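PDB 3F7E: pyridoxamine 5'-phosphate oxidase-related, FMN-binding from Mycobacterium smegmatis, which probably acts as a coenzyme F420-dependent reductase of the FMN-binding split-barrel superfamily, possibly reducing aflatoxins. Local coordinates for residues S10-P15 and V63-I68; R44-T49 and L96-R101. All coordinates share one frame; numbering follows the deposited sequence.

Interaction 1. Residues S10-P15 and V63-I68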
loop_
_atom_site.group_PDB
_atom_site.type_symbol
_atom_site.label_atom_id
_atom_site.label_comp_id
_atom_site.label_asym_id
_atom_site.label_seq_id
_atom_site.Cartn_x
_atom_site.Cartn_y
_atom_site.Cartn_z
ATOM N N SER A 10 -1.457 -11.835 -14.347
ATOM C CA SER A 10 -1.900 -12.892 -13.461
ATOM C C SER A 10 -2.107 -12.432 -12.015
ATOM O O SER A 10 -3.013 -12.941 -11.342
ATOM C CB SER A 10 -0.898 -14.042 -13.507
ATOM O OG SER A 10 0.420 -13.553 -13.369
ATOM N N LEU A 11 -1.275 -11.494 -11.535
ATOM C CA LEU A 11 -1.386 -10.964 -10.166
ATOM C C LEU A 11 -2.690 -10.216 -10.016
ATOM O O LEU A 11 -3.318 -10.311 -8.973
ATOM C CB LEU A 11 -0.200 -10.067 -9.761
ATOM C CG LEU A 11 1.090 -10.773 -9.352
ATOM C CD1 LEU A 11 2.201 -9.755 -9.230
ATOM C CD2 LEU A 11 0.875 -11.530 -8.037
ATOM N N LEU A 12 -3.131 -9.523 -11.066
ATOM C CA LEU A 12 -4.378 -8.775 -11.009
ATOM C C LEU A 12 -5.593 -9.667 -11.136
ATOM O O LEU A 12 -6.694 -9.241 -10.814
ATOM C CB LEU A 12 -4.415 -7.711 -12.093
ATOM C CG LEU A 12 -3.319 -6.654 -11.991
ATOM C CD1 LEU A 12 -3.457 -5.676 -13.155
ATOM C CD2 LEU A 12 -3.380 -5.884 -10.652
ATOM N N GLU A 13 -5.403 -10.892 -11.652
ATOM C CA GLU A 13 -6.516 -11.841 -11.767
ATOM C C GLU A 13 -6.797 -12.648 -10.503
ATOM O O GLU A 13 -7.807 -13.351 -10.388
ATOM C CB GLU A 13 -6.268 -12.784 -12.955
ATOM C CG GLU A 13 -6.375 -12.019 -14.288
ATOM C CD GLU A 13 -6.113 -12.883 -15.518
ATOM O OE1 GLU A 13 -5.713 -14.041 -15.367
ATOM O OE2 GLU A 13 -6.303 -12.396 -16.652
ATOM N N ARG A 14 -5.875 -12.561 -9.558
ATOM C CA ARG A 14 -5.962 -13.328 -8.328
ATOM C C ARG A 14 -6.685 -12.558 -7.221
ATOM O O ARG A 14 -6.643 -11.308 -7.191
ATOM C CB ARG A 14 -4.558 -13.721 -7.862
ATOM C CG ARG A 14 -3.910 -14.747 -8.806
ATOM C CD ARG A 14 -2.445 -14.965 -8.515
ATOM N NE ARG A 14 -2.210 -15.509 -7.177
ATOM C CZ ARG A 14 -1.005 -15.675 -6.627
ATOM N NH1 ARG A 14 -0.882 -16.157 -5.385
ATOM N NH2 ARG A 14 0.089 -15.355 -7.314
ATOM N N PRO A 15 -7.331 -13.298 -6.287
ATOM C CA PRO A 15 -8.006 -12.653 -5.143
ATOM C C PRO A 15 -6.998 -12.260 -4.052
ATOM O O PRO A 15 -6.991 -12.833 -2.939
ATOM C CB PRO A 15 -8.997 -13.733 -4.678
ATOM C CG PRO A 15 -8.314 -15.043 -5.029
ATOM C CD PRO A 15 -7.532 -14.771 -6.312
ATOM N N VAL A 63 -4.215 7.882 -8.208
ATOM C CA VAL A 63 -4.092 6.834 -7.217
ATOM C C VAL A 63 -2.935 5.891 -7.582
ATOM O O VAL A 63 -2.395 5.929 -8.699
ATOM C CB VAL A 63 -5.402 6.017 -7.068
ATOM C CG1 VAL A 63 -6.543 6.932 -6.706
ATOM C CG2 VAL A 63 -5.720 5.169 -8.323
ATOM N N ALA A 64 -2.574 5.017 -6.645
ATOM C CA ALA A 64 -1.578 3.981 -6.914
ATOM C C ALA A 64 -1.960 2.748 -6.105
ATOM O O ALA A 64 -2.444 2.878 -4.999
ATOM C CB ALA A 64 -0.169 4.461 -6.544
HETATM N N MSE A 65 -1.722 1.553 -6.645
HETATM C CA MSE A 65 -2.057 0.304 -5.929
HETATM C C MSE A 65 -0.867 -0.636 -5.986
HETATM O O MSE A 65 -0.241 -0.839 -7.037
HETATM C CB MSE A 65 -3.267 -0.402 -6.565
HETATM C CG MSE A 65 -3.774 -1.565 -5.737
HETATM SE SE MSE A 65 -5.223 -2.553 -6.562
HETATM C CE MSE A 65 -4.162 -3.631 -7.777
ATOM N N SER A 66 -0.554 -1.215 -4.834
ATOM C CA SER A 66 0.516 -2.201 -4.665
ATOM C C SER A 66 -0.088 -3.560 -4.329
ATOM O O SER A 66 -0.858 -3.712 -3.371
ATOM C CB SER A 66 1.432 -1.735 -3.518
ATOM O OG SER A 66 2.315 -2.778 -3.124
ATOM N N VAL A 67 0.281 -4.652 -5.168
ATOM C CA VAL A 67 -0.137 -6.025 -4.912
ATOM C C VAL A 67 1.136 -6.862 -4.915
ATOM O O VAL A 67 2.018 -6.667 -5.757
ATOM C CB VAL A 67 -1.269 -6.495 -5.899
ATOM C CG1 VAL A 67 -0.816 -6.417 -7.340
ATOM C CG2 VAL A 67 -1.789 -7.892 -5.551
ATOM N N ILE A 68 1.252 -7.748 -3.928
ATOM C CA ILE A 68 2.410 -8.614 -3.818
ATOM C C ILE A 68 1.977 -10.066 -3.779
ATOM O O ILE A 68 0.939 -10.403 -3.205
ATOM C CB ILE A 68 3.304 -8.216 -2.598
ATOM C CG1 ILE A 68 4.663 -8.926 -2.624
ATOM C CG2 ILE A 68 2.576 -8.436 -1.258
ATOM C CD1 ILE A 68 5.671 -8.321 -1.651
#

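Interaction 2. Residues R44-T49 and L96-R101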
loop_
_atom_site.group_PDB
_atom_site.type_symbol
_atom_site.label_atom_id
_atom_site.label_comp_id
_atom_site.label_asym_id
_atom_site.label_seq_id
_atom_site.Cartn_x
_atom_site.Cartn_y
_atom_site.Cartn_z
ATOM N N ARG A 44 -11.616 -1.869 -10.296
ATOM C CA ARG A 44 -12.793 -1.352 -9.590
ATOM C C ARG A 44 -12.689 -1.668 -8.097
ATOM O O ARG A 44 -12.246 -2.775 -7.717
ATOM C CB ARG A 44 -14.075 -1.956 -10.173
ATOM C CG ARG A 44 -14.406 -1.429 -11.546
ATOM C CD ARG A 44 -15.710 -2.079 -12.089
ATOM N NE ARG A 44 -16.196 -1.441 -13.318
ATOM C CZ ARG A 44 -15.783 -1.772 -14.536
ATOM N NH1 ARG A 44 -14.910 -2.759 -14.709
ATOM N NH2 ARG A 44 -16.243 -1.110 -15.583
ATOM N N PHE A 45 -13.119 -0.695 -7.284
ATOM C CA PHE A 45 -13.108 -0.782 -5.820
ATOM C C PHE A 45 -14.474 -0.405 -5.266
ATOM O O PHE A 45 -15.204 0.349 -5.896
ATOM C CB PHE A 45 -12.077 0.199 -5.232
ATOM C CG PHE A 45 -10.695 0.040 -5.808
ATOM C CD1 PHE A 45 -10.313 0.701 -7.000
ATOM C CD2 PHE A 45 -9.772 -0.785 -5.180
ATOM C CE1 PHE A 45 -9.038 0.537 -7.519
ATOM C CE2 PHE A 45 -8.507 -0.949 -5.691
ATOM C CZ PHE A 45 -8.135 -0.297 -6.867
ATOM N N THR A 46 -14.782 -0.894 -4.056
ATOM C CA THR A 46 -15.974 -0.478 -3.352
ATOM C C THR A 46 -15.569 0.555 -2.299
ATOM O O THR A 46 -14.610 0.363 -1.558
ATOM C CB THR A 46 -16.740 -1.669 -2.708
ATOM O OG1 THR A 46 -17.879 -1.177 -1.998
ATOM C CG2 THR A 46 -15.866 -2.489 -1.735
ATOM N N HIS A 47 -16.298 1.675 -2.275
ATOM C CA HIS A 47 -16.062 2.775 -1.307
ATOM C C HIS A 47 -17.441 3.265 -0.849
ATOM O O HIS A 47 -18.473 2.979 -1.462
ATOM C CB HIS A 47 -15.358 4.005 -1.967
ATOM C CG HIS A 47 -13.868 3.880 -2.201
ATOM N ND1 HIS A 47 -13.290 2.936 -3.029
ATOM C CD2 HIS A 47 -12.845 4.637 -1.736
ATOM C CE1 HIS A 47 -11.976 3.109 -3.047
ATOM N NE2 HIS A 47 -11.680 4.140 -2.275
ATOM N N THR A 48 -17.462 4.061 0.212
ATOM C CA THR A 48 -18.648 4.884 0.460
ATOM C C THR A 48 -18.321 6.360 0.237
ATOM O O THR A 48 -17.158 6.790 0.242
ATOM C CB THR A 48 -19.269 4.719 1.847
ATOM O OG1 THR A 48 -18.530 5.542 2.738
ATOM C CG2 THR A 48 -19.311 3.247 2.286
ATOM N N THR A 49 -19.367 7.142 0.059
ATOM C CA THR A 49 -19.197 8.564 -0.161
ATOM C C THR A 49 -18.921 9.362 1.125
ATOM O O THR A 49 -18.764 10.591 1.073
ATOM C CB THR A 49 -20.459 9.145 -0.763
ATOM O OG1 THR A 49 -21.542 8.903 0.139
ATOM C CG2 THR A 49 -20.754 8.515 -2.134
ATOM N N LEU A 96 -20.973 -7.003 -3.121
ATOM C CA LEU A 96 -21.150 -8.450 -2.990
ATOM C C LEU A 96 -20.409 -9.245 -4.064
ATOM O O LEU A 96 -19.918 -10.338 -3.783
ATOM C CB LEU A 96 -22.633 -8.808 -2.987
ATOM C CG LEU A 96 -23.414 -8.394 -1.743
ATOM C CD1 LEU A 96 -24.853 -8.881 -1.855
ATOM C CD2 LEU A 96 -22.761 -8.981 -0.473
ATOM N N LYS A 97 -20.313 -8.714 -5.283
ATOM C CA LYS A 97 -19.452 -9.355 -6.284
ATOM C C LYS A 97 -17.977 -9.427 -5.866
ATOM O O LYS A 97 -17.307 -10.439 -6.117
ATOM C CB LYS A 97 -19.571 -8.632 -7.612
ATOM C CG LYS A 97 -20.891 -8.833 -8.323
ATOM C CD LYS A 97 -20.856 -8.147 -9.694
ATOM C CE LYS A 97 -22.166 -8.309 -10.434
ATOM N NZ LYS A 97 -22.314 -9.701 -10.897
ATOM N N LEU A 98 -17.467 -8.359 -5.237
ATOM C CA LEU A 98 -16.072 -8.368 -4.735
ATOM C C LEU A 98 -15.929 -9.409 -3.636
ATOM O O LEU A 98 -15.005 -10.216 -3.650
ATOM C CB LEU A 98 -15.585 -6.985 -4.233
ATOM C CG LEU A 98 -15.210 -5.969 -5.293
ATOM C CD1 LEU A 98 -14.761 -4.737 -4.546
ATOM C CD2 LEU A 98 -14.068 -6.554 -6.043
ATOM N N ASN A 99 -16.880 -9.453 -2.706
ATOM C CA ASN A 99 -16.829 -10.476 -1.666
ATOM C C ASN A 99 -16.787 -11.877 -2.267
ATOM O O ASN A 99 -16.000 -12.738 -1.829
ATOM C CB ASN A 99 -18.012 -10.372 -0.723
ATOM C CG ASN A 99 -17.944 -11.417 0.348
ATOM O OD1 ASN A 99 -17.105 -11.328 1.241
ATOM N ND2 ASN A 99 -18.764 -12.457 0.222
ATOM N N ASP A 100 -17.612 -12.097 -3.291
ATOM C CA ASP A 100 -17.644 -13.391 -3.969
ATOM C C ASP A 100 -16.294 -13.718 -4.621
ATOM O O ASP A 100 -15.831 -14.871 -4.543
ATOM C CB ASP A 100 -18.752 -13.401 -5.005
ATOM C CG ASP A 100 -19.062 -14.794 -5.518
ATOM O OD1 ASP A 100 -19.237 -15.730 -4.705
ATOM O OD2 ASP A 100 -19.136 -14.934 -6.745
ATOM N N ARG A 101 -15.677 -12.734 -5.279
ATOM C CA ARG A 101 -14.361 -12.903 -5.909
ATOM C C ARG A 101 -13.305 -13.394 -4.900
ATOM O O ARG A 101 -12.373 -14.126 -5.247
ATOM C CB ARG A 101 -13.902 -11.579 -6.557
ATOM C CG ARG A 101 -12.652 -11.732 -7.400
ATOM C CD ARG A 101 -12.357 -10.541 -8.272
ATOM N NE ARG A 101 -11.158 -9.859 -7.828
ATOM C CZ ARG A 101 -9.922 -10.361 -7.839
ATOM N NH1 ARG A 101 -9.677 -11.602 -8.255
ATOM N NH2 ARG A 101 -8.927 -9.619 -7.404
#

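Interaction 1. Residues S10-P15 and V63-I68
L12 and M65, a selenomethionine, make the tightest touch between the short helix and the strand: L12 CD2 lies alongside M65 CE at 3.7 Å, the two chains passing each other in opposite senses. The same L12 methyl also lies 4.2 Å from V67 CG1, so one branch of the leucine spans two residues that point to the same side of the strand. V67 CG1 is in turn approached by L11 through its CB, at 4.4 Å; V67 has a second conformer, so its two contacts are less certain. No hydrogen bond crosses between the segments, and the join is wholly apolar.

Torsions explain the M65 contact. Its CG stands anti to the backbone N (chi1 -171°) and chi2 is extended as well, which together carry the chain out from the strand; a bend about the CG–SE bond (chi3 80°) then turns CE toward the helix.

Further out, L77 on the neighbouring strand 76-88 takes both L11 and L12, while L16 packs against L11 and V67. M65 is also lined by L20 of strand 18-23 and by L43 and F45 of strand 43-48, so its selenium-bearing chain reaches into the interior between strands. Just beyond the helix, R14 NH2 forms a salt bridge with D69 OD1, tying the turn there to the residue that follows I68. From the other face of the strand, A64 packs on V31 and I68 on H19, both of the second subunit. A short N-terminal helix packed near the end of strand 62-68, with the opposite strand face given to the dimer, is consistent with the split beta-barrel of the pyridoxamine 5'-phosphate oxidase family.

Interaction 2. Residues R44-T49 and L96-R101
L98 reaches from helix 96-101 to T46, chiefly through one methyl. Its CB leaves the helix toward the strand but stops short of it, and the first torsion, with CG anti to the carbonyl carbon (chi1 -77°), directs the fork of the side chain at the strand. At the tip, CD1 makes the closest contacts: it lies 3.8 Å from T46 CG2 and 4.1 Å from T46 CB, and comes down on the strand backbone at T46 N, 3.9 Å away. F45 C is looser, 4.4 Å from L98 CD1. The other methyl, L98 CD2, stays about 4.5 Å from R44 O. The side chains of L98 and T46 pass each other in opposite senses, and no hydrogen bond crosses between the segments.

In T46, OG1 stands anti to the backbone N (chi1 178°), which places CG2 in the position between N and carbonyl carbon and presents that methyl to the leucine; the hydroxyl meanwhile is hydrogen-bonded to R116 NH1. Y95 of the same helix also packs on T46, and F94 rests on R44, whose guanidinium is engaged in a salt bridge with D39. F45 points away from the helix, into the interior beside L20, F36 and V121.

The axes of strand 44-48 and helix 96-101 come within 9.3 Å, their N-to-C directions 128° apart. N99 anchors the helix to the following loop by bonds to L106 N and G104 O. This is plain helix-on-strand packing: helix 93-101 lies over the outer side of strand 43-48, a peripheral helix against the wall of an antiparallel split beta-barrel.

In the fold
The centres of interaction 1 and interaction 2 lie about 15 Å apart, and their four segments alternate along the chain. R101, at the end of the helix in interaction 2, donates from NH2 to R14 O of interaction 1 in a probable hydrogen bond of 2.8 Å; its NE bonds to F36 O, and its guanidinium makes a cation-pi contact with the F36 ring. Across the interior, M65 SE packs on F45 CZ at 3.7 Å. Helix 93-101 is thus tied to the loop that follows helix 9-13, while strands 62-68 and 43-48 share a common apolar interior within one split barrel.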